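Long-range contact in cell division GTPase FtsZ, diverged (Clostridium botulinum C, PDB 3V3T), which is a diverged member of the tubulin/FtsZ family of cytoskeletal GTPases, related to the TubZ proteins in its C-terminal domain: residues W146-K157 with I287-Q295. The protein carries 1 engineered substitution. Sequence-based numbering, arbitrary orientation.
Sequences WNDIMRSTNEGK and IEPQKTTVQ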
# COMPACT_ATOMS: atom_id res chain seq x y z
N TRP A 146 -1.05 11.75 -6.37
CA TRP A 146 -1.14 10.70 -7.35
C TRP A 146 -0.40 11.10 -8.64
O TRP A 146 0.42 10.35 -9.18
CB TRP A 146 -2.61 10.43 -7.65
CG TRP A 146 -2.81 9.47 -8.75
CD1 TRP A 146 -3.13 9.77 -10.04
CD2 TRP A 146 -2.73 8.05 -8.66
NE1 TRP A 146 -3.26 8.61 -10.76
CE2 TRP A 146 -3.03 7.54 -9.94
CE3 TRP A 146 -2.45 7.15 -7.63
CZ2 TRP A 146 -3.05 6.17 -10.21
CZ3 TRP A 146 -2.46 5.79 -7.90
CH2 TRP A 146 -2.76 5.31 -9.18
N ASN A 147 -0.70 12.29 -9.15
CA ASN A 147 -0.09 12.73 -10.38
C ASN A 147 1.43 12.78 -10.30
O ASN A 147 2.12 12.41 -11.25
CB ASN A 147 -0.66 14.08 -10.81
CG ASN A 147 -2.03 13.95 -11.44
OD1 ASN A 147 -2.45 12.85 -11.83
ND2 ASN A 147 -2.74 15.07 -11.56
N ASP A 148 1.96 13.23 -9.16
CA ASP A 148 3.41 13.35 -9.02
C ASP A 148 4.05 11.97 -8.97
O ASP A 148 5.14 11.76 -9.52
CB ASP A 148 3.79 14.14 -7.78
CG ASP A 148 3.50 15.61 -7.90
OD1 ASP A 148 3.18 16.08 -9.01
OD2 ASP A 148 3.60 16.31 -6.86
N ILE A 149 3.37 11.03 -8.32
CA ILE A 149 3.86 9.66 -8.30
C ILE A 149 3.83 9.03 -9.71
O ILE A 149 4.81 8.41 -10.14
CB ILE A 149 3.15 8.82 -7.23
CG1 ILE A 149 3.68 9.22 -5.85
CG2 ILE A 149 3.36 7.33 -7.45
CD1 ILE A 149 3.06 8.47 -4.70
N MET A 150 2.73 9.22 -10.43
CA MET A 150 2.64 8.73 -11.81
C MET A 150 3.78 9.28 -12.67
O MET A 150 4.50 8.53 -13.33
CB MET A 150 1.29 9.12 -12.43
CG MET A 150 0.09 8.35 -11.85
SD MET A 150 0.21 6.54 -12.05
CE MET A 150 0.45 6.00 -10.36
N ARG A 151 3.97 10.59 -12.63
CA ARG A 151 4.99 11.24 -13.44
C ARG A 151 6.41 10.75 -13.14
O ARG A 151 7.27 10.75 -14.03
CB ARG A 151 4.87 12.77 -13.30
CG ARG A 151 6.05 13.57 -13.82
CD ARG A 151 5.74 15.07 -13.85
NE ARG A 151 4.79 15.47 -12.80
CZ ARG A 151 3.55 15.88 -13.04
NH1 ARG A 151 3.10 15.96 -14.29
NH2 ARG A 151 2.75 16.22 -12.03
N SER A 152 6.66 10.33 -11.91
CA SER A 152 7.99 9.89 -11.49
C SER A 152 8.25 8.39 -11.57
O SER A 152 9.37 7.95 -11.30
CB SER A 152 8.24 10.31 -10.04
OG SER A 152 8.24 11.73 -9.92
N THR A 153 7.24 7.60 -11.92
CA THR A 153 7.35 6.15 -11.87
C THR A 153 6.83 5.52 -13.15
O THR A 153 6.37 4.37 -13.15
CB THR A 153 6.51 5.56 -10.73
OG1 THR A 153 5.12 5.85 -10.96
CG2 THR A 153 6.92 6.12 -9.38
N ASN A 154 6.87 6.30 -14.23
CA ASN A 154 6.35 5.84 -15.52
C ASN A 154 4.92 5.34 -15.38
O ASN A 154 4.60 4.23 -15.80
CB ASN A 154 7.23 4.74 -16.11
CG ASN A 154 6.91 4.46 -17.58
OD1 ASN A 154 6.26 5.27 -18.26
ND2 ASN A 154 7.36 3.31 -18.07
N GLU A 155 4.06 6.16 -14.79
CA GLU A 155 2.65 5.82 -14.62
C GLU A 155 2.50 4.55 -13.79
O GLU A 155 1.60 3.76 -14.02
CB GLU A 155 1.97 5.64 -15.97
CG GLU A 155 2.28 6.74 -16.98
CD GLU A 155 1.84 8.12 -16.52
OE1 GLU A 155 0.67 8.27 -16.11
OE2 GLU A 155 2.67 9.06 -16.56
N GLY A 156 3.39 4.35 -12.84
CA GLY A 156 3.23 3.26 -11.90
C GLY A 156 3.90 1.97 -12.32
O GLY A 156 3.79 0.97 -11.62
N LYS A 157 4.60 1.99 -13.46
CA LYS A 157 5.33 0.81 -13.93
C LYS A 157 6.64 0.53 -13.19
O LYS A 157 7.14 -0.59 -13.25
CB LYS A 157 5.62 0.90 -15.43
CG LYS A 157 4.39 0.99 -16.33
CD LYS A 157 4.81 1.07 -17.80
CE LYS A 157 3.69 1.65 -18.68
NZ LYS A 157 2.40 0.92 -18.50
N ILE A 287 -1.76 -5.31 -11.39
CA ILE A 287 -3.01 -4.76 -11.89
C ILE A 287 -2.79 -3.35 -12.40
O ILE A 287 -2.08 -2.56 -11.77
CB ILE A 287 -4.08 -4.72 -10.77
CG1 ILE A 287 -4.48 -6.13 -10.35
CG2 ILE A 287 -5.30 -3.94 -11.21
CD1 ILE A 287 -5.30 -6.18 -9.05
N GLU A 288 -3.40 -3.00 -13.52
CA GLU A 288 -3.29 -1.62 -13.98
C GLU A 288 -3.70 -0.69 -12.83
O GLU A 288 -4.72 -0.91 -12.20
CB GLU A 288 -4.17 -1.36 -15.20
CG GLU A 288 -3.52 -0.45 -16.21
CD GLU A 288 -2.21 -1.01 -16.73
OE1 GLU A 288 -2.14 -2.23 -16.99
OE2 GLU A 288 -1.24 -0.23 -16.87
N PRO A 289 -2.88 0.34 -12.56
CA PRO A 289 -3.16 1.33 -11.51
C PRO A 289 -4.55 1.97 -11.65
O PRO A 289 -4.96 2.33 -12.77
CB PRO A 289 -2.05 2.37 -11.70
CG PRO A 289 -0.93 1.57 -12.35
CD PRO A 289 -1.60 0.58 -13.24
N GLN A 290 -5.25 2.14 -10.53
CA GLN A 290 -6.68 2.47 -10.53
C GLN A 290 -6.98 3.94 -10.87
O GLN A 290 -7.55 4.69 -10.06
CB GLN A 290 -7.31 2.08 -9.18
CG GLN A 290 -7.11 0.58 -8.81
CD GLN A 290 -5.89 0.34 -7.91
OE1 GLN A 290 -4.80 0.82 -8.22
NE2 GLN A 290 -6.09 -0.36 -6.78
N LYS A 291 -6.62 4.33 -12.09
CA LYS A 291 -6.82 5.70 -12.57
C LYS A 291 -8.28 6.18 -12.47
O LYS A 291 -8.55 7.29 -12.00
CB LYS A 291 -6.29 5.84 -14.00
CG LYS A 291 -4.77 6.08 -14.07
CD LYS A 291 -4.07 5.23 -15.14
CE LYS A 291 -2.56 5.45 -15.11
NZ LYS A 291 -2.21 6.87 -15.43
N THR A 292 -9.21 5.35 -12.91
CA THR A 292 -10.63 5.68 -12.85
C THR A 292 -11.10 6.03 -11.43
O THR A 292 -11.75 7.04 -11.23
CB THR A 292 -11.49 4.51 -13.39
OG1 THR A 292 -10.96 4.08 -14.64
CG2 THR A 292 -12.95 4.93 -13.60
N THR A 293 -10.79 5.18 -10.46
CA THR A 293 -11.21 5.46 -9.10
C THR A 293 -10.59 6.75 -8.60
O THR A 293 -11.26 7.53 -7.93
CB THR A 293 -10.78 4.36 -8.13
OG1 THR A 293 -11.32 3.12 -8.57
CG2 THR A 293 -11.29 4.67 -6.72
N VAL A 294 -9.32 6.97 -8.92
CA VAL A 294 -8.63 8.18 -8.47
C VAL A 294 -9.25 9.41 -9.13
O VAL A 294 -9.47 10.42 -8.49
CB VAL A 294 -7.12 8.16 -8.81
CG1 VAL A 294 -6.50 9.52 -8.54
CG2 VAL A 294 -6.41 7.09 -8.00
N GLN A 295 -9.54 9.30 -10.42
CA GLN A 295 -10.04 10.45 -11.17
C GLN A 295 -11.42 10.90 -10.71
O GLN A 295 -11.83 12.03 -10.99
CB GLN A 295 -10.04 10.16 -12.68
CG GLN A 295 -8.63 10.16 -13.28
CD GLN A 295 -8.59 9.65 -14.72
OE1 GLN A 295 -7.67 8.91 -15.11
NE2 GLN A 295 -9.59 10.03 -15.51
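W146 lays one face of its indole on V294, and the two methyls of the valine share that face between them. V294 CG1 sits over the five-membered ring of W146, 3.8 Å from its centroid and 15° off the ring normal, a CH-pi contact; V294 CG2 reaches further across, 3.9 Å from CD2 and CE2 of W146. With CG anti to the backbone N (chi1 174°), the indole extends out from its helix toward 287-295. M150 CE, from the next turn of the same helix, covers the opposite face off-centre, so the indole is held between methyl groups. At the rim, P289 CB meets CH2 of W146 at 3.9 Å near the ring plane, and K291 CG borders CZ2. W146 and V294 both also touch L163 of strand 160-165. The contact thus joins the end of helix 136-152, part of the Rossmann-like GTPase domain, to the start of helix 291-306, the last modelled helix, which follows strand 281-287; the short helical segments run roughly antiparallel, 149° apart. Q290 occupies the N-cap position of helix 291-306, and its side-chain amide is hydrogen-bonded to S212 OG and to the backbone O of A238. From the first turn K291 stretches past the indole edge, its chain bent at CB-CG and again at its end, to put NZ 3.3 Å from E155 OE1, a salt bridge with a weak hydrogen bond; M150 SD lies 4.2 Å from NZ. P289 CG packs 3.7 Å from E155 O, beside G156 in the type I' turn N154-K157. Farther out, K157 NZ and E288 OE2, opposite in charge, stay 4.2 Å apart, too far to count as an ion pair.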